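Local structure of putative marr-family transcriptional repressor (Streptomyces coelicolor, 3ZPL) at residues 52-57 with 123-128; 102-107 with 112-117. The protein probably acts as a MarR-family transcription factor, binding DNA as a dimer through winged-helix domains to regulate gene expression. All coordinates share one frame; numbering follows the deposited sequence.

Interaction 1: residues 52-57 with 123-128; sequences AGMPHV and YEVLRR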
loop_
_atom_site.group_PDB
_atom_site.type_symbol
_atom_site.label_atom_id
_atom_site.label_comp_id
_atom_site.label_asym_id
_atom_site.label_seq_id
_atom_site.Cartn_x
_atom_site.Cartn_y
_atom_site.Cartn_z
ATOM N N ALA A 52 -1.290 13.674 13.940
ATOM C CA ALA A 52 0.094 14.154 13.744
ATOM C C ALA A 52 0.322 15.051 12.509
ATOM O O ALA A 52 1.420 15.537 12.296
ATOM C CB ALA A 52 1.027 12.955 13.687
ATOM N N GLY A 53 -0.699 15.238 11.683
ATOM C CA GLY A 53 -0.613 16.159 10.557
ATOM C C GLY A 53 0.241 15.709 9.390
ATOM O O GLY A 53 0.687 16.540 8.624
ATOM N N MET A 54 0.438 14.402 9.213
ATOM C CA MET A 54 1.199 13.889 8.064
ATOM C C MET A 54 0.852 12.447 7.740
ATOM O O MET A 54 0.376 11.720 8.612
ATOM C CB MET A 54 2.679 13.988 8.345
ATOM C CG MET A 54 3.207 12.929 9.281
ATOM S SD MET A 54 4.895 13.355 9.702
ATOM C CE MET A 54 4.928 12.875 11.431
ATOM N N PRO A 55 1.107 12.018 6.489
ATOM C CA PRO A 55 0.780 10.667 6.053
ATOM C C PRO A 55 1.759 9.636 6.556
ATOM O O PRO A 55 2.772 9.980 7.116
ATOM C CB PRO A 55 0.852 10.767 4.543
ATOM C CG PRO A 55 1.903 11.791 4.314
ATOM C CD PRO A 55 1.699 12.804 5.398
ATOM N N HIS A 56 1.438 8.361 6.382
ATOM C CA HIS A 56 2.239 7.290 6.986
ATOM C C HIS A 56 3.670 7.275 6.488
ATOM O O HIS A 56 4.583 7.033 7.261
ATOM C CB HIS A 56 1.598 5.921 6.770
ATOM C CG HIS A 56 2.284 4.813 7.514
ATOM N ND1 HIS A 56 2.401 3.535 7.009
ATOM C CD2 HIS A 56 2.873 4.781 8.735
ATOM C CE1 HIS A 56 3.018 2.763 7.887
ATOM N NE2 HIS A 56 3.315 3.493 8.944
ATOM N N VAL A 57 3.874 7.531 5.205
ATOM C CA VAL A 57 5.211 7.400 4.635
ATOM C C VAL A 57 6.149 8.442 5.230
ATOM O O VAL A 57 7.283 8.121 5.598
ATOM C CB VAL A 57 5.215 7.555 3.104
ATOM C CG1 VAL A 57 6.578 7.171 2.550
ATOM C CG2 VAL A 57 4.115 6.706 2.477
ATOM N N TYR A 123 11.425 15.698 16.529
ATOM C CA TYR A 123 11.506 14.711 17.591
ATOM C C TYR A 123 10.354 14.834 18.579
ATOM O O TYR A 123 9.895 13.828 19.122
ATOM C CB TYR A 123 12.823 14.849 18.345
ATOM C CG TYR A 123 13.163 13.656 19.203
ATOM C CD1 TYR A 123 13.701 12.502 18.633
ATOM C CD2 TYR A 123 12.963 13.678 20.580
ATOM C CE1 TYR A 123 14.017 11.396 19.415
ATOM C CE2 TYR A 123 13.289 12.585 21.374
ATOM C CZ TYR A 123 13.809 11.443 20.785
ATOM O OH TYR A 123 14.133 10.361 21.572
ATOM N N GLU A 124 9.903 16.059 18.843
ATOM C CA GLU A 124 8.796 16.261 19.773
ATOM C C GLU A 124 7.467 15.773 19.213
ATOM O O GLU A 124 6.594 15.369 19.977
ATOM C CB GLU A 124 8.697 17.721 20.238
ATOM C CG GLU A 124 9.321 17.950 21.609
ATOM N N VAL A 125 7.319 15.791 17.889
ATOM C CA VAL A 125 6.119 15.231 17.247
ATOM C C VAL A 125 6.091 13.701 17.324
ATOM O O VAL A 125 5.024 13.097 17.443
ATOM C CB VAL A 125 5.994 15.665 15.788
ATOM C CG1 VAL A 125 4.816 15.006 15.130
ATOM C CG2 VAL A 125 5.802 17.160 15.704
ATOM N N LEU A 126 7.256 13.072 17.276
ATOM C CA LEU A 126 7.309 11.622 17.434
ATOM C C LEU A 126 6.925 11.251 18.852
ATOM O O LEU A 126 6.075 10.390 19.060
ATOM C CB LEU A 126 8.694 11.069 17.129
ATOM C CG LEU A 126 8.932 10.776 15.657
ATOM C CD1 LEU A 126 8.950 12.075 14.883
ATOM C CD2 LEU A 126 10.242 10.049 15.466
ATOM N N ARG A 127 7.549 11.920 19.825
ATOM C CA ARG A 127 7.280 11.653 21.249
ATOM C C ARG A 127 5.782 11.817 21.540
ATOM O O ARG A 127 5.180 10.974 22.194
ATOM C CB ARG A 127 8.125 12.569 22.154
ATOM C CG ARG A 127 8.310 12.052 23.586
ATOM C CD ARG A 127 9.008 13.031 24.535
ATOM N N ARG A 128 5.193 12.880 20.996
ATOM C CA ARG A 128 3.775 13.152 21.171
ATOM C C ARG A 128 2.881 12.078 20.526
ATOM O O ARG A 128 1.913 11.637 21.149
ATOM C CB ARG A 128 3.424 14.552 20.646
#

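Interaction 2: residues 102-107 with 112-117; sequences VRREDC and RGQFAI. With nucleotides of chain C.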
loop_
_atom_site.group_PDB
_atom_site.type_symbol
_atom_site.label_atom_id
_atom_site.label_comp_id
_atom_site.label_asym_id
_atom_site.label_seq_id
_atom_site.Cartn_x
_atom_site.Cartn_y
_atom_site.Cartn_z
ATOM N N VAL A 102 12.160 18.847 9.861
ATOM C CA VAL A 102 13.406 18.393 9.237
ATOM C C VAL A 102 14.212 19.593 8.721
ATOM O O VAL A 102 13.649 20.632 8.406
ATOM C CB VAL A 102 13.101 17.418 8.074
ATOM C CG1 VAL A 102 14.292 17.212 7.154
ATOM C CG2 VAL A 102 12.673 16.070 8.620
ATOM N N ARG A 103 15.531 19.449 8.653
ATOM C CA ARG A 103 16.397 20.461 8.019
ATOM C C ARG A 103 17.482 19.735 7.240
ATOM O O ARG A 103 17.714 18.542 7.456
ATOM C CB ARG A 103 17.019 21.396 9.066
ATOM C CG ARG A 103 17.950 20.698 10.052
ATOM C CD ARG A 103 18.496 21.644 11.100
ATOM N NE ARG A 103 19.434 20.960 11.997
ATOM C CZ ARG A 103 20.752 20.848 11.809
ATOM N NH1 ARG A 103 21.351 21.375 10.746
ATOM N NH2 ARG A 103 21.488 20.194 12.698
ATOM N N ARG A 104 18.120 20.448 6.324
ATOM C CA ARG A 104 19.136 19.878 5.458
ATOM C C ARG A 104 20.504 20.498 5.689
ATOM O O ARG A 104 20.613 21.678 5.996
ATOM C CB ARG A 104 18.756 20.103 3.999
ATOM C CG ARG A 104 17.622 19.212 3.493
ATOM C CD ARG A 104 16.668 19.998 2.580
ATOM N NE ARG A 104 16.194 19.223 1.441
ATOM C CZ ARG A 104 15.414 19.705 0.478
ATOM N NH1 ARG A 104 15.006 20.971 0.519
ATOM N NH2 ARG A 104 15.021 18.910 -0.523
ATOM N N GLU A 105 21.544 19.691 5.493
ATOM C CA GLU A 105 22.917 20.169 5.466
ATOM C C GLU A 105 23.655 19.546 4.291
ATOM O O GLU A 105 23.268 18.482 3.785
ATOM C CB GLU A 105 23.636 19.802 6.765
ATOM C CG GLU A 105 23.578 20.860 7.834
ATOM C CD GLU A 105 24.399 20.507 9.066
ATOM O OE1 GLU A 105 25.040 19.436 9.097
ATOM O OE2 GLU A 105 24.405 21.322 10.024
ATOM N N ASP A 106 24.755 20.171 3.901
ATOM C CA ASP A 106 25.611 19.643 2.842
ATOM C C ASP A 106 26.562 18.611 3.436
ATOM O O ASP A 106 26.914 18.705 4.609
ATOM C CB ASP A 106 26.419 20.761 2.170
ATOM C CG ASP A 106 25.591 22.009 1.907
ATOM O OD1 ASP A 106 24.565 22.191 2.573
ATOM O OD2 ASP A 106 25.972 22.818 1.047
ATOM N N CYS A 107 26.957 17.617 2.632
ATOM C CA CYS A 107 28.012 16.697 3.031
ATOM C C CYS A 107 29.316 17.477 2.827
ATOM O O CYS A 107 29.494 18.127 1.796
ATOM C CB CYS A 107 27.990 15.401 2.209
ATOM S SG CYS A 107 29.232 14.195 2.704
ATOM N N ARG A 112 28.069 17.322 -3.023
ATOM C CA ARG A 112 27.043 16.820 -3.908
ATOM C C ARG A 112 25.919 16.224 -3.064
ATOM O O ARG A 112 24.738 16.321 -3.398
ATOM C CB ARG A 112 27.694 15.716 -4.729
ATOM C CG ARG A 112 26.971 15.245 -5.977
ATOM C CD ARG A 112 27.988 14.969 -7.078
ATOM N NE ARG A 112 28.200 13.571 -7.482
ATOM C CZ ARG A 112 28.853 12.632 -6.789
ATOM N NH1 ARG A 112 29.322 12.868 -5.575
ATOM N NH2 ARG A 112 29.010 11.420 -7.318
ATOM N N GLY A 113 26.321 15.561 -1.983
ATOM C CA GLY A 113 25.408 14.940 -1.062
ATOM C C GLY A 113 24.667 15.930 -0.196
ATOM O O GLY A 113 25.096 17.067 0.003
ATOM N N GLN A 114 23.537 15.475 0.330
ATOM C CA GLN A 114 22.753 16.259 1.253
ATOM C C GLN A 114 22.301 15.380 2.406
ATOM O O GLN A 114 21.970 14.199 2.217
ATOM C CB GLN A 114 21.579 16.832 0.495
ATOM C CG GLN A 114 20.988 18.092 1.082
ATOM C CD GLN A 114 21.175 19.340 0.262
ATOM O OE1 GLN A 114 21.691 20.357 0.723
ATOM N NE2 GLN A 114 20.653 19.289 -0.941
ATOM N N PHE A 115 22.340 15.933 3.611
ATOM C CA PHE A 115 21.847 15.228 4.786
ATOM C C PHE A 115 20.445 15.710 5.098
ATOM O O PHE A 115 20.142 16.886 4.927
ATOM C CB PHE A 115 22.748 15.477 6.005
ATOM C CG PHE A 115 23.943 14.570 6.079
ATOM C CD1 PHE A 115 23.798 13.235 6.458
ATOM C CD2 PHE A 115 25.212 15.053 5.816
ATOM C CE1 PHE A 115 24.902 12.401 6.557
ATOM C CE2 PHE A 115 26.321 14.226 5.911
ATOM C CZ PHE A 115 26.169 12.897 6.277
ATOM N N ALA A 116 19.598 14.783 5.537
ATOM C CA ALA A 116 18.299 15.106 6.124
ATOM C C ALA A 116 18.429 14.896 7.632
ATOM O O ALA A 116 18.757 13.811 8.081
ATOM C CB ALA A 116 17.222 14.203 5.553
ATOM N N ILE A 117 18.216 15.957 8.389
ATOM C CA ILE A 117 18.401 15.936 9.823
ATOM C C ILE A 117 17.067 16.237 10.488
ATOM O O ILE A 117 16.359 17.173 10.082
ATOM C CB ILE A 117 19.406 17.012 10.270
ATOM C CG1 ILE A 117 20.737 16.847 9.520
ATOM C CG2 ILE A 117 19.605 16.941 11.781
ATOM C CD1 ILE A 117 21.652 18.042 9.598
ATOM P P DA C 5 22.522 12.425 -1.669
ATOM O OP1 DA C 5 22.952 13.173 -0.465
ATOM O OP2 DA C 5 22.008 11.039 -1.541
ATOM O "O5'" DA C 5 21.499 13.358 -2.452
ATOM C "C5'" DA C 5 21.887 14.705 -2.732
ATOM C "C4'" DA C 5 20.941 15.346 -3.719
ATOM O "O4'" DA C 5 20.953 14.667 -4.987
ATOM C "C3'" DA C 5 19.461 15.395 -3.338
ATOM O "O3'" DA C 5 19.172 16.597 -2.622
ATOM C "C2'" DA C 5 18.749 15.308 -4.689
ATOM C "C1'" DA C 5 19.898 15.268 -5.694
ATOM N N9 DA C 5 19.657 14.505 -6.914
ATOM C C8 DA C 5 19.583 13.145 -7.074
ATOM N N7 DA C 5 19.304 12.772 -8.299
ATOM C C5 DA C 5 19.189 13.968 -8.994
ATOM C C6 DA C 5 18.885 14.257 -10.335
ATOM N N6 DA C 5 18.652 13.323 -11.259
ATOM N N1 DA C 5 18.833 15.557 -10.704
ATOM C C2 DA C 5 19.056 16.493 -9.774
ATOM N N3 DA C 5 19.343 16.346 -8.480
ATOM C C4 DA C 5 19.397 15.043 -8.151
ATOM P P DA C 3 26.238 5.761 -11.844
ATOM O OP1 DA C 3 26.564 4.479 -11.164
ATOM O OP2 DA C 3 24.880 5.991 -12.419
ATOM O "O5'" DA C 3 26.549 6.958 -10.840
ATOM C "C5'" DA C 3 27.710 6.935 -9.995
ATOM C "C4'" DA C 3 27.564 7.988 -8.923
ATOM O "O4'" DA C 3 27.452 9.293 -9.544
ATOM C "C3'" DA C 3 26.313 7.835 -8.057
ATOM O "O3'" DA C 3 26.601 8.203 -6.699
ATOM C "C2'" DA C 3 25.322 8.779 -8.713
ATOM C "C1'" DA C 3 26.221 9.903 -9.191
ATOM N N9 DA C 3 25.735 10.641 -10.354
ATOM C C8 DA C 3 25.090 10.165 -11.467
ATOM N N7 DA C 3 24.793 11.097 -12.345
ATOM C C5 DA C 3 25.276 12.262 -11.767
ATOM C C6 DA C 3 25.279 13.603 -12.196
ATOM N N6 DA C 3 24.747 14.018 -13.348
ATOM N N1 DA C 3 25.845 14.520 -11.383
ATOM C C2 DA C 3 26.376 14.110 -10.226
ATOM N N3 DA C 3 26.446 12.881 -9.720
ATOM C C4 DA C 3 25.873 11.994 -10.549
ATOM P P DT C 6 17.639 17.022 -2.299
ATOM O OP1 DT C 6 17.643 17.947 -1.139
ATOM O OP2 DT C 6 16.812 15.797 -2.232
ATOM O "O5'" DT C 6 17.221 17.833 -3.603
ATOM C "C5'" DT C 6 17.972 18.973 -4.018
ATOM C "C4'" DT C 6 17.392 19.528 -5.297
ATOM O "O4'" DT C 6 17.444 18.545 -6.355
ATOM C "C3'" DT C 6 15.931 19.966 -5.188
ATOM O "O3'" DT C 6 15.894 21.365 -5.477
ATOM C "C2'" DT C 6 15.196 19.084 -6.184
ATOM C "C1'" DT C 6 16.290 18.669 -7.153
ATOM N N1 DT C 6 16.073 17.372 -7.826
ATOM C C2 DT C 6 15.835 17.349 -9.183
ATOM O O2 DT C 6 15.810 18.355 -9.875
ATOM N N3 DT C 6 15.638 16.094 -9.709
ATOM C C4 DT C 6 15.646 14.893 -9.023
ATOM O O4 DT C 6 15.434 13.846 -9.623
ATOM C C5 DT C 6 15.884 14.996 -7.601
ATOM C C7 DT C 6 15.909 13.748 -6.776
ATOM C C6 DT C 6 16.087 16.213 -7.084
#

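Interaction 1: residues 52-57 with 123-128
A sparse apolar contact places Ala-52 and Met-54 against Val-125, where the turn between helices 24-52 and 56-66 passes alongside the first part of helix 120-142. One methyl of the valine does nearly all the work: CG1 of Val-125 sits 4.3 Å from CE, the terminal methyl of Met-54, and 4.5 Å from the carbonyl O of Ala-52. These are loose van der Waals distances, and the surface buried between the segments comes to just 90 Å². The valine offers that methyl because CG1 is anti to its own backbone N (chi1 176°). Met-54 answers with a chain that is extended about CB-CG (chi2 -171°), which holds the sulfur clear of its own backbone; the turn about CG-SD then sets CE beside the valine methyl. In a MarR-type subunit this is where the long N-terminal helix gives way to the winged-helix DNA-binding part. The chain leaves helical geometry at Gly-53, which has positive phi (73°), and Pro-55 then takes the N-cap position of helix 56-66, with His-56 N hydrogen-bonded to Asp-45 OD1. Met-54 also packs on Tyr-59 and Leu-62 of that helix and on Arg-95 of helix 86-98, so its side chain lies buried among three helices. Arg-95 NH2 donates to Gly-53 O, and Pro-55 rests on a phosphate of the bound DNA.

Interaction 2: residues 102-107 with 112-117
With CG set between the backbone N and the carbonyl carbon (chi1 63°) and the chain extended from there to NE, Arg-103 lays one guanidinium face over CD1 of Ile-117, with NH1 3.5 Å from that methyl. The two residues face each other in the antiparallel hairpin that forms the wing of this winged-helix domain. Their backbones make a hydrogen-bonded pair, Arg-103 N to Ile-117 O and Ile-117 N to Arg-103 O, each 2.8 Å; Glu-105 and Phe-115 make the next, followed by Cys-107 N to Gly-113 O. Glu-105 flanks the same isoleucine methyl, and its OE2 takes a bond from Arg-103 NH1 (3.1 Å) that lies in the guanidinium plane but arrives from above the carboxylate. Were Arg-103 replaced by an alanine, Glu-105 OE2 would probably lose its salt-bridge partner, and the Ile-117 methyl the guanidinium face laid over it. On the other face of the hairpin the side chain of Arg-104, bent at chi2 and chi3, is paired with Glu-97, while its NH2 lies 2.9 Å from OP1 of DT6 of chain C; Gln-114 NE2 reaches the same oxygen weakly. The backbone N of Gln-114 bonds separately to OP1 of DA5 of chain C. Arg-112, beside the loop at the wing tip and salt-bridged through NH1 to Asp-110, reaches a base: its NE donates to N3 of DA3 of chain C, on the minor-groove edge, at 2.9 Å.

From the N terminus, the chain runs down helix 24-52 and turns through 52-57, the first half of interaction 1. It then builds helix 56-66, strand 72-74 and helices 75-82 and 86-98 before entering the wing. Interaction 2 closes the short loop between 102-107 and 112-117, and strand 114-118 leads directly into helix 120-142, where 123-128 completes interaction 1. The hairpin is thus nested inside the much longer loop that interaction 1 closes. Their centres are 20 Å apart and they do not touch: one joins the interhelical turn to the helix after the wing, the other holds the wing together beside the DNA.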